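PDB 6JXG: beta-glucosidase from Chaetomella raphigera, which probably hydrolyses terminal, non-reducing beta-D-glucosyl residues, releasing beta-D-glucose, as a secreted glycoside hydrolase family 3 enzyme of cellulose breakdown. Local coordinates for residues Asp358-Arg372 / Gly384-Asp398. Sequence-based numbering, arbitrary orientation.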
loop_
_atom_site.group_PDB
_atom_site.type_symbol
_atom_site.label_atom_id
_atom_site.label_comp_id
_atom_site.label_asym_id
_atom_site.label_seq_id
_atom_site.Cartn_x
_atom_site.Cartn_y
_atom_site.Cartn_z
ATOM N N ASP A 358 2.294 2.367 -24.052
ATOM C CA ASP A 358 1.430 2.300 -22.863
ATOM C C ASP A 358 -0.072 2.377 -23.201
ATOM O O ASP A 358 -0.897 2.115 -22.341
ATOM C CB ASP A 358 1.900 3.387 -21.821
ATOM C CG ASP A 358 1.034 3.433 -20.536
ATOM O OD1 ASP A 358 1.012 2.402 -19.850
ATOM O OD2 ASP A 358 0.478 4.508 -20.179
ATOM N N ALA A 359 -0.466 2.684 -24.436
ATOM C CA ALA A 359 -1.848 2.793 -24.791
ATOM C C ALA A 359 -2.528 1.456 -25.062
ATOM O O ALA A 359 -3.768 1.411 -25.080
ATOM C CB ALA A 359 -2.029 3.649 -26.041
ATOM N N ILE A 360 -1.710 0.435 -25.328
ATOM C CA ILE A 360 -2.174 -0.896 -25.762
ATOM C C ILE A 360 -1.625 -2.002 -24.904
ATOM O O ILE A 360 -0.598 -1.838 -24.263
ATOM C CB ILE A 360 -1.770 -1.184 -27.229
ATOM C CG1 ILE A 360 -0.242 -1.127 -27.373
ATOM C CG2 ILE A 360 -2.565 -0.248 -28.133
ATOM C CD1 ILE A 360 0.264 -1.580 -28.713
ATOM N N ASP A 361 -2.342 -3.117 -24.865
ATOM C CA ASP A 361 -1.847 -4.277 -24.144
ATOM C C ASP A 361 -0.520 -4.765 -24.798
ATOM O O ASP A 361 -0.340 -4.666 -26.030
ATOM C CB ASP A 361 -2.852 -5.399 -24.178
ATOM C CG ASP A 361 -3.975 -5.235 -23.132
ATOM O OD1 ASP A 361 -3.855 -4.378 -22.258
ATOM O OD2 ASP A 361 -4.927 -5.976 -23.201
ATOM N N ASN A 362 0.345 -5.315 -23.973
ATOM C CA ASN A 362 1.610 -5.890 -24.389
ATOM C C ASN A 362 1.329 -6.837 -25.531
ATOM O O ASN A 362 0.538 -7.746 -25.344
ATOM C CB ASN A 362 2.267 -6.622 -23.241
ATOM C CG ASN A 362 3.625 -7.219 -23.633
ATOM O OD1 ASN A 362 3.951 -7.372 -24.841
ATOM N ND2 ASN A 362 4.440 -7.498 -22.649
ATOM N N PRO A 363 1.898 -6.573 -26.725
ATOM C CA PRO A 363 1.614 -7.413 -27.905
ATOM C C PRO A 363 2.034 -8.868 -27.706
ATOM O O PRO A 363 1.458 -9.710 -28.306
ATOM C CB PRO A 363 2.470 -6.771 -29.022
ATOM C CG PRO A 363 2.686 -5.365 -28.601
ATOM C CD PRO A 363 2.623 -5.330 -27.087
ATOM N N ALA A 364 3.016 -9.150 -26.869
ATOM C CA ALA A 364 3.429 -10.543 -26.605
ATOM C C ALA A 364 2.473 -11.257 -25.633
ATOM O O ALA A 364 2.598 -12.432 -25.408
ATOM C CB ALA A 364 4.846 -10.545 -26.044
ATOM N N GLY A 365 1.573 -10.525 -24.989
ATOM C CA GLY A 365 0.667 -11.093 -24.001
ATOM C C GLY A 365 0.767 -10.389 -22.631
ATOM O O GLY A 365 1.888 -10.048 -22.180
ATOM N N ILE A 366 -0.397 -10.155 -22.002
ATOM C CA ILE A 366 -0.449 -9.299 -20.816
ATOM C C ILE A 366 0.249 -9.992 -19.641
ATOM O O ILE A 366 0.715 -9.302 -18.737
ATOM C CB ILE A 366 -1.890 -8.830 -20.434
ATOM C CG1 ILE A 366 -2.783 -10.057 -20.185
ATOM C CG2 ILE A 366 -2.443 -7.903 -21.527
ATOM C CD1 ILE A 366 -4.243 -9.806 -19.951
ATOM N N ASN A 367 0.303 -11.349 -19.682
ATOM C CA ASN A 367 1.010 -12.141 -18.662
ATOM C C ASN A 367 2.285 -12.808 -19.175
ATOM O O ASN A 367 2.751 -13.751 -18.550
ATOM C CB ASN A 367 0.075 -13.205 -18.091
ATOM C CG ASN A 367 -1.122 -12.610 -17.411
ATOM O OD1 ASN A 367 -1.011 -11.644 -16.641
ATOM N ND2 ASN A 367 -2.315 -13.188 -17.688
ATOM N N SER A 368 2.855 -12.264 -20.266
ATOM C CA SER A 368 4.002 -12.844 -20.872
ATOM C C SER A 368 5.299 -12.593 -20.190
ATOM O O SER A 368 6.259 -13.235 -20.534
ATOM C CB SER A 368 4.132 -12.407 -22.356
ATOM O OG SER A 368 4.366 -11.007 -22.517
ATOM N N CYS A 369 5.394 -11.689 -19.213
ATOM C CA CYS A 369 6.684 -11.500 -18.512
ATOM C C CYS A 369 6.501 -12.068 -17.156
ATOM O O CYS A 369 5.573 -11.677 -16.459
ATOM C CB CYS A 369 7.083 -9.981 -18.410
ATOM S SG CYS A 369 7.082 -9.082 -20.018
ATOM N N SER A 370 7.428 -12.923 -16.733
ATOM C CA SER A 370 7.361 -13.601 -15.463
ATOM C C SER A 370 7.279 -12.568 -14.326
ATOM O O SER A 370 8.057 -11.591 -14.285
ATOM C CB SER A 370 8.614 -14.456 -15.315
ATOM O OG SER A 370 8.639 -15.072 -14.063
ATOM N N ASP A 371 6.332 -12.744 -13.415
ATOM C CA ASP A 371 6.159 -11.815 -12.293
ATOM C C ASP A 371 6.033 -10.344 -12.726
ATOM O O ASP A 371 6.327 -9.460 -11.975
ATOM C CB ASP A 371 7.286 -11.969 -11.264
ATOM C CG ASP A 371 7.348 -13.365 -10.648
ATOM O OD1 ASP A 371 6.296 -14.015 -10.542
ATOM O OD2 ASP A 371 8.440 -13.754 -10.193
ATOM N N ARG A 372 5.521 -10.120 -13.936
ATOM C CA ARG A 372 5.305 -8.772 -14.562
ATOM C C ARG A 372 6.629 -8.004 -14.684
ATOM O O ARG A 372 6.641 -6.754 -14.686
ATOM C CB ARG A 372 4.265 -7.931 -13.814
ATOM C CG ARG A 372 3.050 -8.719 -13.330
ATOM C CD ARG A 372 2.139 -9.061 -14.503
ATOM N NE ARG A 372 2.579 -10.247 -15.250
ATOM C CZ ARG A 372 2.281 -11.490 -14.973
ATOM N NH1 ARG A 372 2.757 -12.444 -15.755
ATOM N NH2 ARG A 372 1.468 -11.811 -13.988
ATOM N N GLY A 384 7.424 -8.448 -9.305
ATOM C CA GLY A 384 7.839 -9.190 -8.113
ATOM C C GLY A 384 6.762 -10.093 -7.574
ATOM O O GLY A 384 5.925 -10.557 -8.326
ATOM N N SER A 385 6.792 -10.327 -6.251
ATOM C CA SER A 385 5.861 -11.208 -5.595
ATOM C C SER A 385 4.497 -10.608 -5.405
ATOM O O SER A 385 3.521 -11.335 -5.278
ATOM C CB SER A 385 6.400 -11.617 -4.224
ATOM O OG SER A 385 6.393 -10.452 -3.418
ATOM N N GLY A 386 4.412 -9.273 -5.419
ATOM C CA GLY A 386 3.123 -8.543 -5.221
ATOM C C GLY A 386 2.276 -8.390 -6.484
ATOM O O GLY A 386 1.786 -7.275 -6.802
ATOM N N THR A 387 2.150 -9.497 -7.201
ATOM C CA THR A 387 1.547 -9.585 -8.514
ATOM C C THR A 387 0.490 -10.644 -8.596
ATOM O O THR A 387 0.339 -11.472 -7.692
ATOM C CB THR A 387 2.614 -9.808 -9.614
ATOM O OG1 THR A 387 3.390 -11.002 -9.377
ATOM C CG2 THR A 387 3.569 -8.516 -9.647
ATOM N N ALA A 388 -0.163 -10.677 -9.756
ATOM C CA ALA A 388 -1.205 -11.649 -10.125
ATOM C C ALA A 388 -1.211 -11.700 -11.649
ATOM O O ALA A 388 -0.703 -10.784 -12.265
ATOM C CB ALA A 388 -2.558 -11.240 -9.651
ATOM N N ASP A 389 -1.817 -12.761 -12.182
ATOM C CA ASP A 389 -1.998 -12.925 -13.640
ATOM C C ASP A 389 -3.279 -12.178 -13.957
ATOM O O ASP A 389 -4.244 -12.307 -13.217
ATOM C CB ASP A 389 -2.094 -14.377 -14.011
ATOM C CG ASP A 389 -0.723 -15.070 -14.057
ATOM O OD1 ASP A 389 0.309 -14.514 -13.600
ATOM O OD2 ASP A 389 -0.713 -16.191 -14.607
ATOM N N PHE A 390 -3.245 -11.280 -14.944
ATOM C CA PHE A 390 -4.429 -10.576 -15.345
ATOM C C PHE A 390 -5.392 -11.555 -16.003
ATOM O O PHE A 390 -4.954 -12.319 -16.878
ATOM C CB PHE A 390 -4.117 -9.521 -16.405
ATOM C CG PHE A 390 -3.227 -8.396 -15.929
ATOM C CD1 PHE A 390 -3.762 -7.349 -15.272
ATOM C CD2 PHE A 390 -1.851 -8.399 -16.202
ATOM C CE1 PHE A 390 -2.981 -6.268 -14.887
ATOM C CE2 PHE A 390 -1.058 -7.340 -15.831
ATOM C CZ PHE A 390 -1.622 -6.279 -15.154
ATOM N N PRO A 391 -6.685 -11.544 -15.600
ATOM C CA PRO A 391 -7.668 -12.324 -16.401
ATOM C C PRO A 391 -7.953 -11.643 -17.751
ATOM O O PRO A 391 -8.403 -12.291 -18.677
ATOM C CB PRO A 391 -8.944 -12.330 -15.542
ATOM C CG PRO A 391 -8.791 -11.148 -14.637
ATOM C CD PRO A 391 -7.319 -10.832 -14.490
ATOM N N TYR A 392 -7.642 -10.367 -17.836
ATOM C CA TYR A 392 -7.767 -9.521 -19.042
ATOM C C TYR A 392 -7.149 -8.201 -18.575
ATOM O O TYR A 392 -6.905 -8.025 -17.377
ATOM C CB TYR A 392 -9.241 -9.332 -19.446
ATOM C CG TYR A 392 -10.109 -8.682 -18.424
ATOM C CD1 TYR A 392 -10.197 -7.292 -18.318
ATOM C CD2 TYR A 392 -10.839 -9.439 -17.506
ATOM C CE1 TYR A 392 -10.961 -6.683 -17.347
ATOM C CE2 TYR A 392 -11.635 -8.828 -16.541
ATOM C CZ TYR A 392 -11.661 -7.432 -16.445
ATOM O OH TYR A 392 -12.460 -6.811 -15.459
ATOM N N LEU A 393 -6.796 -7.321 -19.487
ATOM C CA LEU A 393 -6.317 -5.979 -19.068
ATOM C C LEU A 393 -6.926 -5.006 -20.054
ATOM O O LEU A 393 -6.616 -5.075 -21.259
ATOM C CB LEU A 393 -4.786 -5.902 -19.076
ATOM C CG LEU A 393 -4.199 -4.486 -18.870
ATOM C CD1 LEU A 393 -4.677 -3.907 -17.556
ATOM C CD2 LEU A 393 -2.682 -4.526 -18.949
ATOM N N VAL A 394 -7.838 -4.161 -19.585
ATOM C CA VAL A 394 -8.378 -3.100 -20.438
ATOM C C VAL A 394 -7.301 -1.980 -20.642
ATOM O O VAL A 394 -7.007 -1.220 -19.730
ATOM C CB VAL A 394 -9.661 -2.480 -19.881
ATOM C CG1 VAL A 394 -10.185 -1.446 -20.883
ATOM C CG2 VAL A 394 -10.704 -3.522 -19.580
ATOM N N ALA A 395 -6.684 -1.955 -21.815
ATOM C CA ALA A 395 -5.738 -0.904 -22.122
ATOM C C ALA A 395 -6.447 0.398 -22.478
ATOM O O ALA A 395 -7.584 0.378 -22.884
ATOM C CB ALA A 395 -4.839 -1.319 -23.260
ATOM N N PRO A 396 -5.749 1.533 -22.373
ATOM C CA PRO A 396 -6.440 2.800 -22.717
ATOM C C PRO A 396 -7.135 2.770 -24.094
ATOM O O PRO A 396 -8.277 3.186 -24.235
ATOM C CB PRO A 396 -5.302 3.806 -22.725
ATOM C CG PRO A 396 -4.387 3.313 -21.651
ATOM C CD PRO A 396 -4.416 1.768 -21.823
ATOM N N LEU A 397 -6.429 2.293 -25.122
ATOM C CA LEU A 397 -7.023 2.273 -26.465
ATOM C C LEU A 397 -8.252 1.346 -26.585
ATOM O O LEU A 397 -9.210 1.640 -27.348
ATOM C CB LEU A 397 -5.935 1.940 -27.518
ATOM C CG LEU A 397 -6.442 1.949 -28.963
ATOM C CD1 LEU A 397 -6.871 3.387 -29.292
ATOM C CD2 LEU A 397 -5.392 1.433 -29.905
ATOM N N ASP A 398 -8.264 0.243 -25.816
ATOM C CA ASP A 398 -9.432 -0.664 -25.737
ATOM C C ASP A 398 -10.644 0.115 -25.338
ATOM O O ASP A 398 -11.730 -0.066 -25.862
ATOM C CB ASP A 398 -9.179 -1.814 -24.708
ATOM C CG ASP A 398 -8.025 -2.737 -25.097
ATOM O OD1 ASP A 398 -7.547 -2.656 -26.278
ATOM O OD2 ASP A 398 -7.595 -3.556 -24.223
HETATM O O HOH W 1 -7.064 -8.159 -22.259
HETATM O O HOH W 2 -4.756 -3.383 -26.189
HETATM O O HOH W 3 -7.777 -6.014 -24.200
HETATM O O HOH W 4 3.742 -13.579 -10.153
HETATM O O HOH W 5 2.486 -15.368 -15.289
#
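The guanidinium of Arg372 has Asn367 OD1 over the centre of one face, 3.6 Å above the plane, and Asp389 OD1 with a water at its edge. NH2 forms a salt bridge to Asp389 OD1 (3.0 Å), the two planes turned 65° apart, and also donates to Ala388 O from above that carbonyl's plane. Set beside the backbone N, CG lies on Thr387 CG2, and CD comes within 3.9 Å of Phe390 CE2; bends at chi2 (-74°) and chi3 (82°) then turn the guanidinium toward Asp389. Cut back to alanine, this position would probably leave Asp389 OD1 without its cationic mate and Ala388 O without the NH2 donor. The Phe390 ring meets Asn367 OD1 and Ile366 O near its edge, while Leu393 CD2 lies over one face toward the rim.

Asn367 illustrates how one amide can serve a loop backbone twice: OD1 accepts from Phe390 N (2.8 Å), and ND2 gives a straighter bond to a lone pair of Phe390 O (2.9 Å). Farther along, OD2 of Asp361 and OD2 of Asp398 are 3.7 Å apart, like charges on nearly perpendicular carboxylates with a water between them; Asp361 OD2 also lies 2.7 Å from Leu393 O. Asp398 OD2 accepts from Ala395 N, the N-cap residue, and Leu397 N binds Ala359 O. Gln67, through Asp389, and Arg64, through Asp371 (whose OD2 hydrogen-bonds Tyr444), tie the far end to the TIM-barrel family region. The whole is a long beta-alpha connection, strand 351-355 to helix 396-406, in the alpha/beta C-terminal domain of family 3 glycoside hydrolases.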